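Local coordinates for 3-hydroxyacyl-CoA dehydrogenase (Burkholderia thailandensis, PDB 4XGN), which binds NAD in a Rossmann-type fold of the short-chain dehydrogenase family and probably interconverts 3-hydroxyacyl-CoA and 3-oxoacyl-CoA, at residues 39-44 with 77-82; 60-65 with 73-78; 29-34 with 54-59. One frame throughout, in Å; residues are numbered along the deposited sequence.

Contact 1 (39-44 with 77-82); sequences KVVLAD and AAATKL. With NAD (nicotinamide-adenine-dinucleotide), chain I.
Strand 39-44 and segment 77-82, the last turns of helix 69-82, run nearly antiparallel, 167° between their directions, with axes approaching to 8.6 Å and the backbones nearest where Val41 faces Ala79. No hydrogen bond crosses; the contact is apolar. Val41 is its centre: CG2 lies over the helix backbone, 3.6 Å from Ala79 CA, while CG1 is turned to the CB of Ala78. With CG1 anti to the backbone N (chi1 177°), both methyls face the helix. Leu82 reaches back from the helix end, and its CD2 packs beside the valine, 3.9 Å from both Val41 CG2 and Lys39 CB. Beyond CG the Lys39 chain runs extended, and NZ is hydrogen-bonded to the carbonyl oxygen of Asp13.

At the far end of the strand, Asp44 holds the adenosine ribose diol of NAD, as an acidic residue here commonly does in NAD-preferring Rossmann folds: OD1 accepts from O2B at 2.6 Å and OD2 from O3B at 2.7 Å. Its carboxylate is steadied by the backbone N of Asn46 and of Ala22. Strand 39-44 lies between strands 15-19 and 60-63, so Val41 also touches Leu17 and Val62, while Leu42, on the opposite face, packs against helices 24-35 and 47-57.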
loop_
_atom_site.group_PDB
_atom_site.type_symbol
_atom_site.label_atom_id
_atom_site.label_comp_id
_atom_site.label_asym_id
_atom_site.label_seq_id
_atom_site.Cartn_x
_atom_site.Cartn_y
_atom_site.Cartn_z
ATOM N N LYS A 39 13.804 -20.839 24.882
ATOM C CA LYS A 39 15.208 -21.143 24.769
ATOM C C LYS A 39 15.686 -20.576 23.454
ATOM O O LYS A 39 15.066 -20.833 22.443
ATOM C CB LYS A 39 15.415 -22.653 24.773
ATOM C CG LYS A 39 14.877 -23.313 26.040
ATOM C CD LYS A 39 14.779 -24.830 25.863
ATOM C CE LYS A 39 14.110 -25.496 27.025
ATOM N NZ LYS A 39 13.390 -26.741 26.580
ATOM N N VAL A 40 16.735 -19.786 23.489
ATOM C CA VAL A 40 17.169 -19.088 22.255
ATOM C C VAL A 40 18.443 -19.681 21.664
ATOM O O VAL A 40 19.359 -20.149 22.365
ATOM C CB VAL A 40 17.339 -17.585 22.471
ATOM C CG1 VAL A 40 16.031 -16.954 22.918
ATOM C CG2 VAL A 40 18.509 -17.256 23.388
ATOM N N VAL A 41 18.479 -19.703 20.340
ATOM C CA VAL A 41 19.695 -19.830 19.591
ATOM C C VAL A 41 19.949 -18.504 18.908
ATOM O O VAL A 41 19.071 -18.031 18.149
ATOM C CB VAL A 41 19.589 -20.922 18.508
ATOM C CG1 VAL A 41 20.882 -20.989 17.662
ATOM C CG2 VAL A 41 19.275 -22.271 19.167
ATOM N N LEU A 42 21.133 -17.923 19.165
ATOM C CA LEU A 42 21.541 -16.673 18.569
ATOM C C LEU A 42 22.471 -16.965 17.446
ATOM O O LEU A 42 23.501 -17.594 17.636
ATOM C CB LEU A 42 22.214 -15.759 19.592
ATOM C CG LEU A 42 21.499 -15.646 20.936
ATOM C CD1 LEU A 42 22.280 -14.738 21.898
ATOM C CD2 LEU A 42 20.120 -15.103 20.712
ATOM N N ALA A 43 22.127 -16.443 16.264
ATOM C CA ALA A 43 22.922 -16.604 15.039
ATOM C C ALA A 43 23.440 -15.226 14.596
ATOM O O ALA A 43 22.666 -14.322 14.346
ATOM C CB ALA A 43 22.065 -17.262 13.972
ATOM N N ASP A 44 24.750 -15.019 14.589
ATOM C CA ASP A 44 25.299 -13.721 14.314
ATOM C C ASP A 44 26.726 -13.872 13.858
ATOM O O ASP A 44 27.349 -14.904 14.119
ATOM C CB ASP A 44 25.249 -12.876 15.610
ATOM C CG ASP A 44 25.274 -11.372 15.368
ATOM O OD1 ASP A 44 26.311 -10.828 14.911
ATOM O OD2 ASP A 44 24.228 -10.708 15.691
ATOM N N ALA A 77 20.241 -26.506 12.873
ATOM C CA ALA A 77 20.594 -27.747 13.556
ATOM C C ALA A 77 20.752 -27.568 15.046
ATOM O O ALA A 77 20.263 -28.395 15.841
ATOM C CB ALA A 77 21.840 -28.359 12.965
ATOM N N ALA A 78 21.444 -26.505 15.436
ATOM C CA ALA A 78 21.610 -26.182 16.838
ATOM C C ALA A 78 20.258 -25.977 17.513
ATOM O O ALA A 78 20.018 -26.471 18.602
ATOM C CB ALA A 78 22.475 -24.964 17.017
ATOM N N ALA A 79 19.336 -25.292 16.834
ATOM C CA ALA A 79 18.000 -25.087 17.396
ATOM C C ALA A 79 17.236 -26.398 17.568
ATOM O O ALA A 79 16.689 -26.646 18.657
ATOM C CB ALA A 79 17.195 -24.110 16.551
ATOM N N THR A 80 17.251 -27.273 16.560
ATOM C CA THR A 80 16.485 -28.532 16.684
ATOM C C THR A 80 17.122 -29.518 17.687
ATOM O O THR A 80 16.418 -30.286 18.326
ATOM C CB THR A 80 16.209 -29.186 15.329
ATOM O OG1 THR A 80 17.430 -29.576 14.741
ATOM C CG2 THR A 80 15.503 -28.208 14.387
ATOM N N LYS A 81 18.439 -29.452 17.870
ATOM C CA LYS A 81 19.120 -30.186 18.956
ATOM C C LYS A 81 18.686 -29.667 20.319
ATOM O O LYS A 81 18.487 -30.451 21.248
ATOM C CB LYS A 81 20.643 -30.034 18.831
ATOM C CG LYS A 81 21.414 -30.916 19.805
ATOM C CD LYS A 81 22.910 -30.675 19.753
ATOM C CE LYS A 81 23.536 -31.410 20.928
ATOM N NZ LYS A 81 24.986 -31.086 20.991
ATOM N N LEU A 82 18.537 -28.345 20.438
ATOM C CA LEU A 82 18.143 -27.712 21.710
ATOM C C LEU A 82 16.718 -28.046 22.168
ATOM O O LEU A 82 16.485 -28.186 23.378
ATOM C CB LEU A 82 18.394 -26.196 21.671
ATOM C CG LEU A 82 18.225 -25.371 22.929
ATOM C CD1 LEU A 82 19.190 -25.802 24.011
ATOM C CD2 LEU A 82 18.438 -23.912 22.652
HETATM P PA NAD I . 22.436 -4.019 15.058
HETATM O O1A NAD I . 23.551 -3.559 14.190
HETATM O O2A NAD I . 22.474 -3.630 16.504
HETATM O O5B NAD I . 22.255 -5.609 14.968
HETATM C C5B NAD I . 22.376 -6.293 13.739
HETATM C C4B NAD I . 23.047 -7.654 13.990
HETATM O O4B NAD I . 23.113 -8.180 12.765
HETATM C C3B NAD I . 24.511 -7.490 14.475
HETATM O O3B NAD I . 24.780 -8.098 15.696
HETATM C C2B NAD I . 25.247 -8.061 13.249
HETATM O O2B NAD I . 26.586 -8.548 13.627
HETATM C C1B NAD I . 24.421 -8.944 12.694
HETATM N N9A NAD I . 24.700 -9.182 11.312
HETATM C C8A NAD I . 25.031 -8.296 10.320
HETATM N N7A NAD I . 25.285 -8.977 9.156
HETATM C C5A NAD I . 25.074 -10.250 9.461
HETATM C C6A NAD I . 25.157 -11.378 8.686
HETATM N N6A NAD I . 25.564 -11.499 7.324
HETATM N N1A NAD I . 24.882 -12.568 9.240
HETATM C C2A NAD I . 24.524 -12.679 10.556
HETATM N N3A NAD I . 24.420 -11.559 11.331
HETATM C C4A NAD I . 24.723 -10.375 10.755
HETATM O O3 NAD I . 21.186 -3.313 14.336
HETATM P PN NAD I . 19.620 -3.528 14.733
HETATM O O1N NAD I . 19.062 -2.153 14.892
HETATM O O2N NAD I . 19.366 -4.454 15.912
HETATM O O5D NAD I . 19.014 -4.183 13.381
HETATM C C5D NAD I . 18.143 -5.311 13.403
HETATM C C4D NAD I . 17.258 -5.370 12.217
HETATM O O4D NAD I . 16.411 -4.304 12.335
HETATM C C3D NAD I . 18.029 -5.173 10.887
HETATM O O3D NAD I . 17.504 -5.932 9.887
HETATM C C2D NAD I . 17.780 -3.654 10.663
HETATM O O2D NAD I . 18.019 -3.279 9.230
HETATM C C1D NAD I . 16.524 -3.487 11.018
HETATM N N1N NAD I . 16.055 -2.150 11.364
HETATM C C2N NAD I . 16.654 -1.361 12.317
HETATM C C3N NAD I . 16.183 -0.091 12.624
HETATM C C7N NAD I . 16.839 0.818 13.620
HETATM O O7N NAD I . 16.515 1.982 13.655
HETATM N N7N NAD I . 17.796 0.312 14.538
HETATM C C4N NAD I . 15.039 0.374 11.940
HETATM C C5N NAD I . 14.417 -0.426 11.016
HETATM C C6N NAD I . 14.913 -1.680 10.732
#

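Contact 2 (60-65 with 73-78); sequences VFVRCD and QAAVAA. With NAD (nicotinamide-adenine-dinucleotide), chain I.
Val62 presses its two methyls onto the 73-78 part of helix 69-82, which strand 60-63 passes almost antiparallel, the axes of these two segments 8.4 Å apart at 168°. The tight spot is Val62 CG2 against Ala78 CB at 3.6 Å. With CG1 anti to the backbone N (chi1 178°), the other methyl is turned toward the preceding turn, where it lies 4.1 Å from Ala75 CA and 4.2 Å from Ala74 CB. Small alanine side chains at these helix positions let the strand's branched residue sit close to the helix backbone. Packing slackens on either side of Val62 along the strand: Val60 CG1 reaches Ala78 CB at 4.2 Å, and Cys64 SG meets Ala75 CB at 4.1 Å.

This is the strand-loop-helix half of a beta-alpha-beta unit of the Rossmann fold, in which the chain leaves the outermost strand, passes through a loop and returns along the sheet as a helix. The strand's C-terminal end accordingly opens onto the coenzyme. There Asp65 OD1 accepts from N6A of the NAD adenine at 3.0 Å, with an N-H...O angle of 152°, and the same oxygen takes the backbone N of Ala67. Cys64 is buried, with Met126 of helix 109-135 touching both it and Ala75. Ala74, by contrast, is at the solvent side, as is Arg63, whose NH1 makes a salt bridge to Asp71 OD2 in the first turn of the same helix.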
loop_
_atom_site.group_PDB
_atom_site.type_symbol
_atom_site.label_atom_id
_atom_site.label_comp_id
_atom_site.label_asym_id
_atom_site.label_seq_id
_atom_site.Cartn_x
_atom_site.Cartn_y
_atom_site.Cartn_z
ATOM N N VAL A 60 22.085 -20.898 23.193
ATOM C CA VAL A 60 23.199 -21.378 22.379
ATOM C C VAL A 60 23.548 -20.306 21.360
ATOM O O VAL A 60 22.660 -19.688 20.809
ATOM C CB VAL A 60 22.799 -22.698 21.660
ATOM C CG1 VAL A 60 23.805 -23.133 20.603
ATOM C CG2 VAL A 60 22.518 -23.799 22.677
ATOM N N PHE A 61 24.834 -20.060 21.177
ATOM C CA PHE A 61 25.304 -19.229 20.037
ATOM C C PHE A 61 25.904 -20.064 18.930
ATOM O O PHE A 61 26.666 -21.008 19.164
ATOM C CB PHE A 61 26.356 -18.222 20.506
ATOM C CG PHE A 61 26.958 -17.438 19.409
ATOM C CD1 PHE A 61 26.224 -16.454 18.815
ATOM C CD2 PHE A 61 28.221 -17.694 18.930
ATOM C CE1 PHE A 61 26.738 -15.740 17.745
ATOM C CE2 PHE A 61 28.750 -16.978 17.854
ATOM C CZ PHE A 61 28.007 -15.998 17.277
ATOM N N VAL A 62 25.603 -19.676 17.686
ATOM C CA VAL A 62 26.235 -20.232 16.490
ATOM C C VAL A 62 26.729 -19.070 15.627
ATOM O O VAL A 62 25.946 -18.202 15.242
ATOM C CB VAL A 62 25.216 -21.047 15.694
ATOM C CG1 VAL A 62 25.803 -21.608 14.406
ATOM C CG2 VAL A 62 24.570 -22.081 16.574
ATOM N N ARG A 63 28.035 -19.048 15.324
ATOM C CA ARG A 63 28.559 -18.091 14.331
ATOM C C ARG A 63 27.918 -18.403 12.988
ATOM O O ARG A 63 28.080 -19.496 12.446
ATOM C CB ARG A 63 30.064 -18.167 14.230
ATOM C CG ARG A 63 30.674 -17.052 13.404
ATOM C CD ARG A 63 30.577 -17.212 11.914
ATOM N NE ARG A 63 31.251 -16.126 11.187
ATOM C CZ ARG A 63 31.224 -15.987 9.869
ATOM N NH1 ARG A 63 30.644 -16.902 9.096
ATOM N NH2 ARG A 63 31.842 -14.967 9.314
ATOM N N CYS A 64 27.146 -17.443 12.486
ATOM C CA CYS A 64 26.300 -17.669 11.329
ATOM C C CYS A 64 26.226 -16.433 10.466
ATOM O O CYS A 64 25.754 -15.381 10.893
ATOM C CB CYS A 64 24.936 -18.177 11.793
ATOM S SG CYS A 64 23.661 -18.217 10.491
ATOM N N ASP A 65 26.793 -16.531 9.271
ATOM C CA ASP A 65 26.578 -15.532 8.234
ATOM C C ASP A 65 25.355 -15.966 7.520
ATOM O O ASP A 65 25.350 -17.003 6.868
ATOM C CB ASP A 65 27.765 -15.471 7.288
ATOM C CG ASP A 65 27.666 -14.360 6.245
ATOM O OD1 ASP A 65 26.526 -13.905 5.904
ATOM O OD2 ASP A 65 28.783 -13.982 5.744
ATOM N N GLN A 73 22.258 -23.803 7.918
ATOM C CA GLN A 73 22.057 -25.209 8.310
ATOM C C GLN A 73 22.543 -25.476 9.715
ATOM O O GLN A 73 21.855 -26.130 10.496
ATOM C CB GLN A 73 22.706 -26.166 7.304
ATOM C CG GLN A 73 22.018 -26.157 5.942
ATOM C CD GLN A 73 22.787 -26.888 4.852
ATOM O OE1 GLN A 73 24.032 -27.008 4.878
ATOM N NE2 GLN A 73 22.059 -27.347 3.859
ATOM N N ALA A 74 23.715 -24.953 10.058
ATOM C CA ALA A 74 24.252 -25.124 11.413
ATOM C C ALA A 74 23.376 -24.479 12.462
ATOM O O ALA A 74 23.118 -25.108 13.506
ATOM C CB ALA A 74 25.689 -24.578 11.490
ATOM N N ALA A 75 22.829 -23.294 12.149
ATOM C CA ALA A 75 22.060 -22.547 13.123
ATOM C C ALA A 75 20.753 -23.276 13.350
ATOM O O ALA A 75 20.344 -23.460 14.497
ATOM C CB ALA A 75 21.818 -21.100 12.685
ATOM N N VAL A 76 20.124 -23.738 12.265
ATOM C CA VAL A 76 18.887 -24.525 12.417
ATOM C C VAL A 76 19.117 -25.859 13.132
ATOM O O VAL A 76 18.254 -26.264 13.940
ATOM C CB VAL A 76 18.136 -24.679 11.073
ATOM C CG1 VAL A 76 16.925 -25.596 11.182
ATOM C CG2 VAL A 76 17.754 -23.318 10.599
ATOM N N ALA A 77 20.241 -26.506 12.873
ATOM C CA ALA A 77 20.594 -27.747 13.556
ATOM C C ALA A 77 20.752 -27.568 15.046
ATOM O O ALA A 77 20.263 -28.395 15.841
ATOM C CB ALA A 77 21.840 -28.359 12.965
ATOM N N ALA A 78 21.444 -26.505 15.436
ATOM C CA ALA A 78 21.610 -26.182 16.838
ATOM C C ALA A 78 20.258 -25.977 17.513
ATOM O O ALA A 78 20.018 -26.471 18.602
ATOM C CB ALA A 78 22.475 -24.964 17.017
HETATM P PA NAD I . 22.436 -4.019 15.058
HETATM O O1A NAD I . 23.551 -3.559 14.190
HETATM O O2A NAD I . 22.474 -3.630 16.504
HETATM O O5B NAD I . 22.255 -5.609 14.968
HETATM C C5B NAD I . 22.376 -6.293 13.739
HETATM C C4B NAD I . 23.047 -7.654 13.990
HETATM O O4B NAD I . 23.113 -8.180 12.765
HETATM C C3B NAD I . 24.511 -7.490 14.475
HETATM O O3B NAD I . 24.780 -8.098 15.696
HETATM C C2B NAD I . 25.247 -8.061 13.249
HETATM O O2B NAD I . 26.586 -8.548 13.627
HETATM C C1B NAD I . 24.421 -8.944 12.694
HETATM N N9A NAD I . 24.700 -9.182 11.312
HETATM C C8A NAD I . 25.031 -8.296 10.320
HETATM N N7A NAD I . 25.285 -8.977 9.156
HETATM C C5A NAD I . 25.074 -10.250 9.461
HETATM C C6A NAD I . 25.157 -11.378 8.686
HETATM N N6A NAD I . 25.564 -11.499 7.324
HETATM N N1A NAD I . 24.882 -12.568 9.240
HETATM C C2A NAD I . 24.524 -12.679 10.556
HETATM N N3A NAD I . 24.420 -11.559 11.331
HETATM C C4A NAD I . 24.723 -10.375 10.755
HETATM O O3 NAD I . 21.186 -3.313 14.336
HETATM P PN NAD I . 19.620 -3.528 14.733
HETATM O O1N NAD I . 19.062 -2.153 14.892
HETATM O O2N NAD I . 19.366 -4.454 15.912
HETATM O O5D NAD I . 19.014 -4.183 13.381
HETATM C C5D NAD I . 18.143 -5.311 13.403
HETATM C C4D NAD I . 17.258 -5.370 12.217
HETATM O O4D NAD I . 16.411 -4.304 12.335
HETATM C C3D NAD I . 18.029 -5.173 10.887
HETATM O O3D NAD I . 17.504 -5.932 9.887
HETATM C C2D NAD I . 17.780 -3.654 10.663
HETATM O O2D NAD I . 18.019 -3.279 9.230
HETATM C C1D NAD I . 16.524 -3.487 11.018
HETATM N N1N NAD I . 16.055 -2.150 11.364
HETATM C C2N NAD I . 16.654 -1.361 12.317
HETATM C C3N NAD I . 16.183 -0.091 12.624
HETATM C C7N NAD I . 16.839 0.818 13.620
HETATM O O7N NAD I . 16.515 1.982 13.655
HETATM N N7N NAD I . 17.796 0.312 14.538
HETATM C C4N NAD I . 15.039 0.374 11.940
HETATM C C5N NAD I . 14.417 -0.426 11.016
HETATM C C6N NAD I . 14.913 -1.680 10.732
#

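Contact 3 (29-34 with 54-59); sequences TARLLT and ARELGG
Two helices on one face of the Rossmann sheet, 24-35 and 47-57, meet here where the second ends in a Schellman motif: Gly58 takes positive phi, and the N of Gly59 bonds back to Ala54 O at 2.8 Å. Leu57, just before Gly58, is the apolar wedge. Its CD1 reaches 3.6 Å from Ala30 CB, and its CB lies against Thr34 OG1. The threonine hydroxyl donates to Ala30 O at 2.8 Å, approaching from the face of that carbonyl opposite to Thr34 N, so one oxygen holds two donors. Turning OG1 to this carbonyl, with chi1 -63°, leaves CG2 beside Leu57 O, 3.4 Å from it. A water donates to both Thr34 OG1 and Leu57 O, the latter at 2.8 Å, bridging the two helices.

On the solvent side, Arg31 NH1 makes a salt bridge to Glu56 OE2, 2.9 Å long and nearly straight at 167°. The oxygen lies in the guanidinium plane but is met from above the carboxylate plane, the two planes being 62° apart. Inward, Ala30 and Ala54 rest on Leu42 and Thr34 on Val40, all on strand 39-44; on the other flank of helix 24-35, Leu32 and Leu33 pack against helix 228-240.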
loop_
_atom_site.group_PDB
_atom_site.type_symbol
_atom_site.label_atom_id
_atom_site.label_comp_id
_atom_site.label_asym_id
_atom_site.label_seq_id
_atom_site.Cartn_x
_atom_site.Cartn_y
_atom_site.Cartn_z
ATOM N N THR A 29 14.946 -9.069 21.548
ATOM C CA THR A 29 14.030 -10.171 21.305
ATOM C C THR A 29 14.405 -11.418 22.111
ATOM O O THR A 29 13.559 -12.049 22.750
ATOM C CB THR A 29 13.931 -10.498 19.802
ATOM O OG1 THR A 29 13.450 -9.326 19.109
ATOM C CG2 THR A 29 12.911 -11.606 19.543
ATOM N N ALA A 30 15.681 -11.751 22.055
ATOM C CA ALA A 30 16.243 -12.872 22.789
ATOM C C ALA A 30 15.952 -12.758 24.268
ATOM O O ALA A 30 15.553 -13.738 24.895
ATOM C CB ALA A 30 17.750 -12.978 22.533
ATOM N N ARG A 31 16.138 -11.569 24.829
ATOM C CA ARG A 31 15.921 -11.336 26.231
ATOM C C ARG A 31 14.472 -11.571 26.590
ATOM O O ARG A 31 14.170 -12.279 27.573
ATOM C CB ARG A 31 16.346 -9.940 26.654
ATOM C CG ARG A 31 17.830 -9.690 26.583
ATOM C CD ARG A 31 18.129 -8.260 27.019
ATOM N NE ARG A 31 19.522 -7.951 26.805
ATOM C CZ ARG A 31 20.519 -8.321 27.570
ATOM N NH1 ARG A 31 20.325 -9.050 28.674
ATOM N NH2 ARG A 31 21.739 -7.956 27.218
ATOM N N LEU A 32 13.567 -10.991 25.803
ATOM C CA LEU A 32 12.161 -11.052 26.133
ATOM C C LEU A 32 11.651 -12.476 26.028
ATOM O O LEU A 32 10.885 -12.902 26.902
ATOM C CB LEU A 32 11.330 -10.089 25.254
ATOM C CG LEU A 32 9.824 -10.051 25.537
ATOM C CD1 LEU A 32 9.257 -8.705 25.138
ATOM C CD2 LEU A 32 9.016 -11.040 24.716
ATOM N N LEU A 33 12.067 -13.199 24.986
ATOM C CA LEU A 33 11.646 -14.587 24.773
ATOM C C LEU A 33 12.180 -15.494 25.867
ATOM O O LEU A 33 11.448 -16.383 26.354
ATOM C CB LEU A 33 12.034 -15.100 23.404
ATOM C CG LEU A 33 11.271 -14.416 22.246
ATOM C CD1 LEU A 33 11.796 -14.868 20.898
ATOM C CD2 LEU A 33 9.760 -14.622 22.291
ATOM N N THR A 34 13.406 -15.234 26.300
ATOM C CA THR A 34 13.992 -15.984 27.411
ATOM C C THR A 34 13.220 -15.721 28.720
ATOM O O THR A 34 13.012 -16.668 29.529
ATOM C CB THR A 34 15.484 -15.648 27.591
ATOM O OG1 THR A 34 16.227 -16.031 26.426
ATOM C CG2 THR A 34 16.048 -16.393 28.791
ATOM N N ALA A 54 24.400 -15.472 24.722
ATOM C CA ALA A 54 23.820 -16.809 24.796
ATOM C C ALA A 54 24.052 -17.426 26.180
ATOM O O ALA A 54 23.109 -17.987 26.754
ATOM C CB ALA A 54 24.385 -17.701 23.714
ATOM N N ARG A 55 25.249 -17.246 26.730
ATOM C CA ARG A 55 25.497 -17.660 28.128
ATOM C C ARG A 55 24.589 -16.963 29.135
ATOM O O ARG A 55 24.004 -17.622 30.044
ATOM C CB ARG A 55 26.963 -17.474 28.520
ATOM C CG ARG A 55 27.883 -18.455 27.826
ATOM C CD ARG A 55 29.316 -18.187 28.230
ATOM N NE ARG A 55 30.197 -19.222 27.704
ATOM C CZ ARG A 55 31.211 -19.773 28.383
ATOM N NH1 ARG A 55 31.514 -19.393 29.621
ATOM N NH2 ARG A 55 31.959 -20.725 27.819
ATOM N N GLU A 56 24.476 -15.638 29.001
ATOM C CA GLU A 56 23.664 -14.825 29.894
ATOM C C GLU A 56 22.207 -15.351 29.880
ATOM O O GLU A 56 21.525 -15.431 30.954
ATOM C CB GLU A 56 23.769 -13.334 29.509
ATOM C CG GLU A 56 23.071 -12.353 30.438
ATOM C CD GLU A 56 23.114 -10.920 29.960
ATOM O OE1 GLU A 56 23.896 -10.578 29.019
ATOM O OE2 GLU A 56 22.322 -10.129 30.516
ATOM N N LEU A 57 21.736 -15.772 28.705
ATOM C CA LEU A 57 20.345 -16.221 28.532
ATOM C C LEU A 57 20.130 -17.719 28.638
ATOM O O LEU A 57 18.970 -18.178 28.514
ATOM C CB LEU A 57 19.776 -15.716 27.168
ATOM C CG LEU A 57 19.841 -14.203 27.041
ATOM C CD1 LEU A 57 19.209 -13.795 25.711
ATOM C CD2 LEU A 57 19.153 -13.437 28.149
ATOM N N GLY A 58 21.187 -18.471 28.959
ATOM C CA GLY A 58 21.081 -19.910 29.005
ATOM C C GLY A 58 20.720 -20.553 27.673
ATOM O O GLY A 58 20.177 -21.647 27.681
ATOM N N GLY A 59 21.069 -19.917 26.533
ATOM C CA GLY A 59 20.832 -20.481 25.223
ATOM C C GLY A 59 22.105 -20.901 24.521
ATOM O O GLY A 59 23.103 -21.244 25.186
HETATM O O HOH W 1 17.375 -18.777 26.241
#

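How the contacts relate
Contacts 1 and 2 share helix 69-82, with Ala77 and Ala78 common to both, and pack it alongside the neighbouring strands 39-44 and 60-63, nearly antiparallel to both; their centres are 6 Å apart. Both are partly buried and purely apolar across the interface, and in both the strand side leads on to an acidic residue holding NAD, at the ribose in contact 1 and the adenine in contact 2. Contact 3 is a surface contact on the opposite face of the sheet, joining helix to helix through a salt bridge, a water and a leucine. Strand 39-44 links the faces: Val41 packs into contact 1, whereas Val40 and Leu42 touch contact 3.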